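Local coordinates for protein NADH dehydrogenase, putative (Plasmodium falciparum, PDB 5JWC) that probably oxidises NADH through its bound FAD and passes the electrons to ubiquinone, and binds the quinolone inhibitor RYL-552, at residues Cys71-Thr76 / Val201-Glu206; Ala208-Lys213 / Tyr515-Ile520. All coordinates share one frame; numbering follows the deposited sequence.

Contact 1 of 2, residues Cys71-Thr76 / Val201-Glu206; sequences CLCSGT and VEVTAE. With 4W0 (5-fluoro-3-methyl-2-{4-[4-(trifluoromethoxy)benzyl]phenyl}quinolin-4(1H)-one), chain L.
Ser74 and Thr76 both donate a hydrogen bond to one carboxylate oxygen of Glu206. Ser74 OG lies 2.6 Å from Glu206 OE2 on its anti side, and Thr76 OG1 reaches the same Glu206 OE2 at 2.7 Å on its syn side. Both hydroxyls come from one face of the carboxylate plane, Ser74 OG being 35° out of it and Thr76 OG1 22°. The bend of the glutamate at chi2 (-69°) brings the carboxylate to Ser74 and Thr76, and the two bonds on OE2 then limit its rotation. They also satisfy a buried oxygen. Glu206 OE1 has softer company, with Cys71 SG at 3.8 Å. A small side chain suits Ser74, where the backbones come close, while threonine supplies its hydroxyl from the turn after Gly75. Gly75, with positive phi, ends the short helix and lets the chain turn so that Thr76 faces the glutamate. Gly75 CA lies 3.4 Å from C6 of a bound RYL-552, whereas Glu206 touches a different inhibitor molecule. Further down, Cys73 SG meets Val203 CG2 at 4.4 Å, a loose apolar contact. Helix 198-218 appears to follow a glycine-rich, Rossmann-type turn, as expected of this oxidoreductase family; strand 460-465 packs on it through Tyr463 and Ala462, while helix 158-174 lies against Leu72 and Cys73.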
loop_
_atom_site.group_PDB
_atom_site.type_symbol
_atom_site.label_atom_id
_atom_site.label_comp_id
_atom_site.label_asym_id
_atom_site.label_seq_id
_atom_site.Cartn_x
_atom_site.Cartn_y
_atom_site.Cartn_z
ATOM N N CYS A 71 5.027 -11.552 8.155
ATOM C CA CYS A 71 5.494 -10.245 8.651
ATOM C C CYS A 71 4.670 -9.086 8.118
ATOM O O CYS A 71 4.551 -8.044 8.749
ATOM C CB CYS A 71 6.948 -10.031 8.279
ATOM S SG CYS A 71 8.064 -11.120 9.155
ATOM N N LEU A 72 4.100 -9.287 6.940
ATOM C CA LEU A 72 3.269 -8.288 6.301
ATOM C C LEU A 72 1.905 -8.179 6.976
ATOM O O LEU A 72 1.351 -7.077 7.074
ATOM C CB LEU A 72 3.113 -8.639 4.819
ATOM C CG LEU A 72 3.030 -7.595 3.728
ATOM C CD1 LEU A 72 4.096 -6.507 3.867
ATOM C CD2 LEU A 72 3.143 -8.329 2.376
ATOM N N CYS A 73 1.363 -9.313 7.436
ATOM C CA CYS A 73 0.086 -9.321 8.156
ATOM C C CYS A 73 0.071 -8.412 9.381
ATOM O O CYS A 73 -0.955 -7.821 9.708
ATOM C CB CYS A 73 -0.303 -10.750 8.608
ATOM S SG CYS A 73 -0.581 -11.916 7.266
ATOM N N SER A 74 1.199 -8.289 10.064
ATOM C CA SER A 74 1.231 -7.517 11.305
ATOM C C SER A 74 1.826 -6.144 11.067
ATOM O O SER A 74 1.756 -5.270 11.931
ATOM C CB SER A 74 2.069 -8.230 12.360
ATOM O OG SER A 74 3.375 -8.424 11.841
ATOM N N GLY A 75 2.470 -5.997 9.913
ATOM C CA GLY A 75 3.177 -4.780 9.565
ATOM C C GLY A 75 4.621 -4.743 10.039
ATOM O O GLY A 75 5.244 -3.689 10.040
ATOM N N THR A 76 5.170 -5.888 10.438
ATOM C CA THR A 76 6.578 -5.940 10.840
ATOM C C THR A 76 7.524 -5.586 9.673
ATOM O O THR A 76 8.566 -4.959 9.869
ATOM C CB THR A 76 6.950 -7.342 11.405
ATOM O OG1 THR A 76 6.309 -7.537 12.671
ATOM C CG2 THR A 76 8.453 -7.477 11.598
ATOM N N VAL A 201 1.586 -20.777 12.269
ATOM C CA VAL A 201 2.323 -20.453 13.475
ATOM C C VAL A 201 2.894 -19.035 13.399
ATOM O O VAL A 201 2.763 -18.267 14.350
ATOM C CB VAL A 201 3.463 -21.473 13.723
ATOM C CG1 VAL A 201 4.457 -20.922 14.718
ATOM C CG2 VAL A 201 2.873 -22.798 14.214
ATOM N N GLU A 202 3.498 -18.675 12.265
ATOM C CA GLU A 202 4.112 -17.350 12.147
ATOM C C GLU A 202 3.081 -16.212 12.111
ATOM O O GLU A 202 3.314 -15.152 12.685
ATOM C CB GLU A 202 5.025 -17.299 10.928
ATOM C CG GLU A 202 6.284 -18.179 11.158
ATOM C CD GLU A 202 7.332 -18.050 10.069
ATOM O OE1 GLU A 202 7.002 -18.334 8.895
ATOM O OE2 GLU A 202 8.487 -17.655 10.394
ATOM N N VAL A 203 1.957 -16.432 11.442
ATOM C CA VAL A 203 0.882 -15.437 11.440
ATOM C C VAL A 203 0.364 -15.208 12.853
ATOM O O VAL A 203 0.161 -14.075 13.267
ATOM C CB VAL A 203 -0.285 -15.860 10.520
ATOM C CG1 VAL A 203 -1.520 -14.944 10.726
ATOM C CG2 VAL A 203 0.181 -15.866 9.062
ATOM N N THR A 204 0.166 -16.294 13.597
ATOM C CA THR A 204 -0.306 -16.202 14.976
ATOM C C THR A 204 0.697 -15.419 15.842
ATOM O O THR A 204 0.315 -14.537 16.604
ATOM C CB THR A 204 -0.557 -17.628 15.573
ATOM O OG1 THR A 204 -1.526 -18.322 14.773
ATOM C CG2 THR A 204 -1.074 -17.545 17.006
ATOM N N ALA A 205 1.980 -15.747 15.719
ATOM C CA ALA A 205 3.034 -15.103 16.506
ATOM C C ALA A 205 3.113 -13.595 16.220
ATOM O O ALA A 205 3.289 -12.784 17.124
ATOM C CB ALA A 205 4.401 -15.776 16.215
ATOM N N GLU A 206 2.999 -13.239 14.944
ATOM C CA GLU A 206 3.093 -11.841 14.525
ATOM C C GLU A 206 1.938 -11.011 15.061
ATOM O O GLU A 206 2.147 -9.898 15.542
ATOM C CB GLU A 206 3.136 -11.760 12.997
ATOM C CG GLU A 206 4.512 -12.108 12.420
ATOM C CD GLU A 206 5.549 -11.048 12.761
ATOM O OE1 GLU A 206 6.758 -11.362 12.725
ATOM O OE2 GLU A 206 5.152 -9.892 13.051
HETATM C C1 4W0 L . 2.261 -3.927 5.969
HETATM C C2 4W0 L . 1.290 -3.142 5.334
HETATM C C3 4W0 L . 1.507 -1.752 5.231
HETATM C C4 4W0 L . 2.674 -1.135 5.728
HETATM C C5 4W0 L . 3.633 -1.932 6.355
HETATM C C6 4W0 L . 3.439 -3.313 6.468
HETATM O O1 4W0 L . -8.506 4.389 1.944
HETATM C C7 4W0 L . 2.888 0.351 5.595
HETATM C C8 4W0 L . 1.875 1.152 4.934
HETATM C C9 4W0 L . 0.661 0.466 4.433
HETATM C C10 4W0 L . -0.427 1.137 3.670
HETATM C C11 4W0 L . 0.009 1.708 2.478
HETATM C C12 4W0 L . -0.880 2.345 1.651
HETATM C C13 4W0 L . -2.202 2.358 2.009
HETATM C C14 4W0 L . -2.669 1.754 3.171
HETATM C C15 4W0 L . -1.761 1.125 4.012
HETATM O O2 4W0 L . 3.881 0.898 6.032
HETATM N N 4W0 L . 0.490 -0.948 4.556
HETATM C C16 4W0 L . -3.077 3.045 1.006
HETATM C C17 4W0 L . -4.495 3.402 1.312
HETATM C C18 4W0 L . -4.812 4.280 2.337
HETATM C C19 4W0 L . -6.145 4.614 2.547
HETATM C C20 4W0 L . -7.140 4.071 1.737
HETATM C C21 4W0 L . -6.798 3.202 0.707
HETATM C C22 4W0 L . -5.472 2.869 0.489
HETATM C C23 4W0 L . 2.109 2.644 4.799
HETATM F F1 4W0 L . 4.735 -1.370 6.834
HETATM C C24 4W0 L . -9.163 3.948 3.127
HETATM F F2 4W0 L . -8.687 2.743 3.468
HETATM F F3 4W0 L . -10.506 3.900 2.963
HETATM F F4 4W0 L . -8.935 4.836 4.110
#

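Contact 2 of 2, residues Ala208-Lys213 / Tyr515-Ile520; sequences ADFINK and YGRPFI. With 4W0 (5-fluoro-3-methyl-2-{4-[4-(trifluoromethoxy)benzyl]phenyl}quinolin-4(1H)-one), chain M; 4W0 (5-fluoro-3-methyl-2-{4-[4-(trifluoromethoxy)benzyl]phenyl}quinolin-4(1H)-one), chain L.
Phe210 and Arg517 run alongside one another, pointing opposite ways, with Phe210 CD1 3.7 Å from Arg517 NE and the ring and guanidinium planes 65° apart. On this buried side Phe519 also closes on the ring: Phe210 CE1 is 3.7 Å from Phe519 CZ, the two planes inclined at 40°. With CG anti to the backbone N (chi1 -168°), Phe210 is packed between the C-terminal tail and helix 158-174, where Phe168 and Leu169 touch it. A flat hydrocarbon ring suits that place. The tail of the NDH2 C-terminal region leaves helix 499-515 at Gly516, with positive phi, and packs on helix 198-218, probably part of a Rossmann-type nucleotide-binding unit. An RYL-552 molecule and a water fill the looser, polar side, where Lys213 is partly exposed. Lys213 CB sits at the guanidinium edge, 4.0 Å from Arg517 NH1, and its extended chain carries CD to C16 of that inhibitor. Asp209 does not pair directly with Arg517: the water donates to Asp209 OD2, accepts from N of the same RYL-552 and takes a weak bond from Arg517 NH2. Tyr463 also bonds to Asp209 OD2, and Glu214 forms a salt bridge with Arg517 NH1. A second RYL-552 touches Pro518 and Ile520.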
loop_
_atom_site.group_PDB
_atom_site.type_symbol
_atom_site.label_atom_id
_atom_site.label_comp_id
_atom_site.label_asym_id
_atom_site.label_seq_id
_atom_site.Cartn_x
_atom_site.Cartn_y
_atom_site.Cartn_z
ATOM N N ALA A 208 0.238 -11.860 17.746
ATOM C CA ALA A 208 0.401 -11.818 19.199
ATOM C C ALA A 208 1.334 -10.683 19.594
ATOM O O ALA A 208 1.052 -9.958 20.552
ATOM C CB ALA A 208 0.924 -13.167 19.745
ATOM N N ASP A 209 2.432 -10.516 18.855
ATOM C CA ASP A 209 3.364 -9.418 19.119
ATOM C C ASP A 209 2.699 -8.053 18.894
ATOM O O ASP A 209 2.796 -7.155 19.731
ATOM C CB ASP A 209 4.601 -9.507 18.235
ATOM C CG ASP A 209 5.517 -10.683 18.591
ATOM O OD1 ASP A 209 5.328 -11.347 19.638
ATOM O OD2 ASP A 209 6.445 -10.929 17.793
ATOM N N PHE A 210 2.047 -7.908 17.748
ATOM C CA PHE A 210 1.335 -6.675 17.402
ATOM C C PHE A 210 0.330 -6.303 18.525
ATOM O O PHE A 210 0.331 -5.175 19.042
ATOM C CB PHE A 210 0.634 -6.861 16.049
ATOM C CG PHE A 210 0.096 -5.591 15.446
ATOM C CD1 PHE A 210 0.612 -4.361 15.800
ATOM C CD2 PHE A 210 -0.926 -5.636 14.512
ATOM C CE1 PHE A 210 0.113 -3.180 15.236
ATOM C CE2 PHE A 210 -1.432 -4.461 13.954
ATOM C CZ PHE A 210 -0.905 -3.232 14.324
ATOM N N ILE A 211 -0.506 -7.266 18.898
ATOM C CA ILE A 211 -1.501 -7.104 19.960
ATOM C C ILE A 211 -0.878 -6.702 21.307
ATOM O O ILE A 211 -1.356 -5.768 21.979
ATOM C CB ILE A 211 -2.332 -8.403 20.100
ATOM C CG1 ILE A 211 -3.206 -8.564 18.849
ATOM C CG2 ILE A 211 -3.221 -8.383 21.340
ATOM C CD1 ILE A 211 -3.775 -9.958 18.641
ATOM N N ASN A 212 0.209 -7.378 21.676
ATOM C CA ASN A 212 0.894 -7.095 22.929
ATOM C C ASN A 212 1.692 -5.806 22.942
ATOM O O ASN A 212 2.069 -5.336 24.004
ATOM C CB ASN A 212 1.825 -8.247 23.291
ATOM C CG ASN A 212 1.090 -9.386 23.951
ATOM O OD1 ASN A 212 0.137 -9.161 24.690
ATOM N ND2 ASN A 212 1.509 -10.612 23.676
ATOM N N LYS A 213 1.990 -5.247 21.774
ATOM C CA LYS A 213 2.782 -4.024 21.761
ATOM C C LYS A 213 1.979 -2.804 21.296
ATOM O O LYS A 213 1.408 -2.096 22.115
ATOM C CB LYS A 213 4.019 -4.191 20.889
ATOM C CG LYS A 213 5.036 -3.069 21.089
ATOM C CD LYS A 213 6.248 -3.238 20.205
ATOM C CE LYS A 213 7.380 -2.311 20.631
ATOM N NZ LYS A 213 8.596 -2.517 19.787
ATOM N N TYR A 515 9.675 3.623 15.770
ATOM C CA TYR A 515 8.359 4.250 15.647
ATOM C C TYR A 515 7.207 3.263 15.767
ATOM O O TYR A 515 6.065 3.675 15.829
ATOM C CB TYR A 515 8.258 5.015 14.311
ATOM C CG TYR A 515 9.423 5.964 14.092
ATOM C CD1 TYR A 515 9.542 7.131 14.842
ATOM C CD2 TYR A 515 10.405 5.691 13.158
ATOM C CE1 TYR A 515 10.608 7.992 14.665
ATOM C CE2 TYR A 515 11.484 6.557 12.973
ATOM C CZ TYR A 515 11.570 7.700 13.726
ATOM O OH TYR A 515 12.637 8.545 13.545
ATOM N N GLY A 516 7.509 1.966 15.799
ATOM C CA GLY A 516 6.483 0.934 15.906
ATOM C C GLY A 516 5.821 0.582 14.577
ATOM O O GLY A 516 6.032 1.257 13.578
ATOM N N ARG A 517 5.016 -0.475 14.569
ATOM C CA ARG A 517 4.285 -0.860 13.372
ATOM C C ARG A 517 3.177 0.147 13.039
ATOM O O ARG A 517 2.603 0.763 13.928
ATOM C CB ARG A 517 3.720 -2.273 13.530
ATOM C CG ARG A 517 4.819 -3.340 13.517
ATOM C CD ARG A 517 4.260 -4.694 13.886
ATOM N NE ARG A 517 4.251 -4.828 15.318
ATOM C CZ ARG A 517 4.991 -5.693 15.995
ATOM N NH1 ARG A 517 4.911 -5.705 17.311
ATOM N NH2 ARG A 517 5.770 -6.558 15.355
ATOM N N PRO A 518 2.906 0.343 11.742
ATOM C CA PRO A 518 1.931 1.347 11.294
ATOM C C PRO A 518 0.483 0.875 11.447
ATOM O O PRO A 518 0.208 -0.329 11.395
ATOM C CB PRO A 518 2.293 1.538 9.813
ATOM C CG PRO A 518 2.863 0.209 9.408
ATOM C CD PRO A 518 3.641 -0.260 10.612
ATOM N N PHE A 519 -0.426 1.826 11.625
ATOM C CA PHE A 519 -1.849 1.546 11.669
ATOM C C PHE A 519 -2.572 2.046 10.411
ATOM O O PHE A 519 -3.780 1.868 10.277
ATOM C CB PHE A 519 -2.467 2.172 12.933
ATOM C CG PHE A 519 -2.152 1.407 14.186
ATOM C CD1 PHE A 519 -3.025 0.431 14.650
ATOM C CD2 PHE A 519 -0.971 1.629 14.873
ATOM C CE1 PHE A 519 -2.737 -0.301 15.793
ATOM C CE2 PHE A 519 -0.669 0.899 16.025
ATOM C CZ PHE A 519 -1.556 -0.067 16.484
ATOM N N ILE A 520 -1.833 2.663 9.487
ATOM C CA ILE A 520 -2.451 3.204 8.279
ATOM C C ILE A 520 -3.035 2.089 7.421
ATOM O O ILE A 520 -2.384 1.072 7.161
ATOM C CB ILE A 520 -1.442 4.051 7.437
ATOM C CG1 ILE A 520 -2.059 4.497 6.113
ATOM C CG2 ILE A 520 -0.187 3.284 7.177
ATOM C CD1 ILE A 520 -3.186 5.499 6.313
HETATM C C1 4W0 M . 10.233 -11.606 12.717
HETATM C C2 4W0 M . 9.513 -10.939 13.722
HETATM C C3 4W0 M . 10.193 -10.288 14.766
HETATM C C4 4W0 M . 11.598 -10.298 14.826
HETATM C C5 4W0 M . 12.318 -10.961 13.824
HETATM C C6 4W0 M . 11.650 -11.609 12.776
HETATM O O1 4W0 M . 5.011 -8.651 25.748
HETATM C C7 4W0 M . 12.314 -9.595 15.948
HETATM C C8 4W0 M . 11.551 -8.921 16.987
HETATM C C9 4W0 M . 10.073 -8.920 16.910
HETATM C C10 4W0 M . 9.159 -8.288 17.935
HETATM C C11 4W0 M . 9.157 -8.748 19.253
HETATM C C12 4W0 M . 8.291 -8.211 20.199
HETATM C C13 4W0 M . 7.414 -7.233 19.783
HETATM C C14 4W0 M . 7.387 -6.799 18.487
HETATM C C15 4W0 M . 8.245 -7.329 17.548
HETATM O O2 4W0 M . 13.525 -9.590 16.000
HETATM N N 4W0 M . 9.413 -9.597 15.824
HETATM C C16 4W0 M . 6.419 -6.549 20.672
HETATM C C17 4W0 M . 6.054 -7.154 22.000
HETATM C C18 4W0 M . 5.589 -8.459 22.091
HETATM C C19 4W0 M . 5.248 -8.964 23.345
HETATM C C20 4W0 M . 5.347 -8.146 24.476
HETATM C C21 4W0 M . 5.800 -6.836 24.373
HETATM C C22 4W0 M . 6.146 -6.341 23.130
HETATM C C23 4W0 M . 12.290 -8.222 18.104
HETATM F F1 4W0 M . 13.651 -10.968 13.872
HETATM C C24 4W0 M . 6.037 -9.333 26.429
HETATM F F2 4W0 M . 6.332 -10.437 25.739
HETATM F F3 4W0 M . 5.606 -9.682 27.653
HETATM F F4 4W0 M . 7.107 -8.530 26.518
HETATM C C1 4W0 L . 2.261 -3.927 5.969
HETATM C C2 4W0 L . 1.290 -3.142 5.334
HETATM C C3 4W0 L . 1.507 -1.752 5.231
HETATM C C4 4W0 L . 2.674 -1.135 5.728
HETATM C C5 4W0 L . 3.633 -1.932 6.355
HETATM C C6 4W0 L . 3.439 -3.313 6.468
HETATM O O1 4W0 L . -8.506 4.389 1.944
HETATM C C7 4W0 L . 2.888 0.351 5.595
HETATM C C8 4W0 L . 1.875 1.152 4.934
HETATM C C9 4W0 L . 0.661 0.466 4.433
HETATM C C10 4W0 L . -0.427 1.137 3.670
HETATM C C11 4W0 L . 0.009 1.708 2.478
HETATM C C12 4W0 L . -0.880 2.345 1.651
HETATM C C13 4W0 L . -2.202 2.358 2.009
HETATM C C14 4W0 L . -2.669 1.754 3.171
HETATM C C15 4W0 L . -1.761 1.125 4.012
HETATM O O2 4W0 L . 3.881 0.898 6.032
HETATM N N 4W0 L . 0.490 -0.948 4.556
HETATM C C16 4W0 L . -3.077 3.045 1.006
HETATM C C17 4W0 L . -4.495 3.402 1.312
HETATM C C18 4W0 L . -4.812 4.280 2.337
HETATM C C19 4W0 L . -6.145 4.614 2.547
HETATM C C20 4W0 L . -7.140 4.071 1.737
HETATM C C21 4W0 L . -6.798 3.202 0.707
HETATM C C22 4W0 L . -5.472 2.869 0.489
HETATM C C23 4W0 L . 2.109 2.644 4.799
HETATM F F1 4W0 L . 4.735 -1.370 6.834
HETATM C C24 4W0 L . -9.163 3.948 3.127
HETATM F F2 4W0 L . -8.687 2.743 3.468
HETATM F F3 4W0 L . -10.506 3.900 2.963
HETATM F F4 4W0 L . -8.935 4.836 4.110
HETATM O O HOH W 1 6.833 -9.529 15.409
#

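Both contacts use helix 198-218, on successive parts of it, 201-206 and 208-213, with centres about 10 Å from each other. Contact 1 is wholly buried and lies nearer the middle of the chain, about 17 Å between centres; contact 2, at about 27 Å, is buried at its aromatic part but partly exposed at Lys213, and its tail meets the second subunit. The first relies on direct hydrogen bonds to a carboxylate, the second on ring packing and a water-mediated link, with no direct hydrogen bond between its segments. Arg517 joins them, its NH2 lying 2.9 Å from Thr76 OG1, a probable hydrogen bond. Both contacts border the same two inhibitor sites.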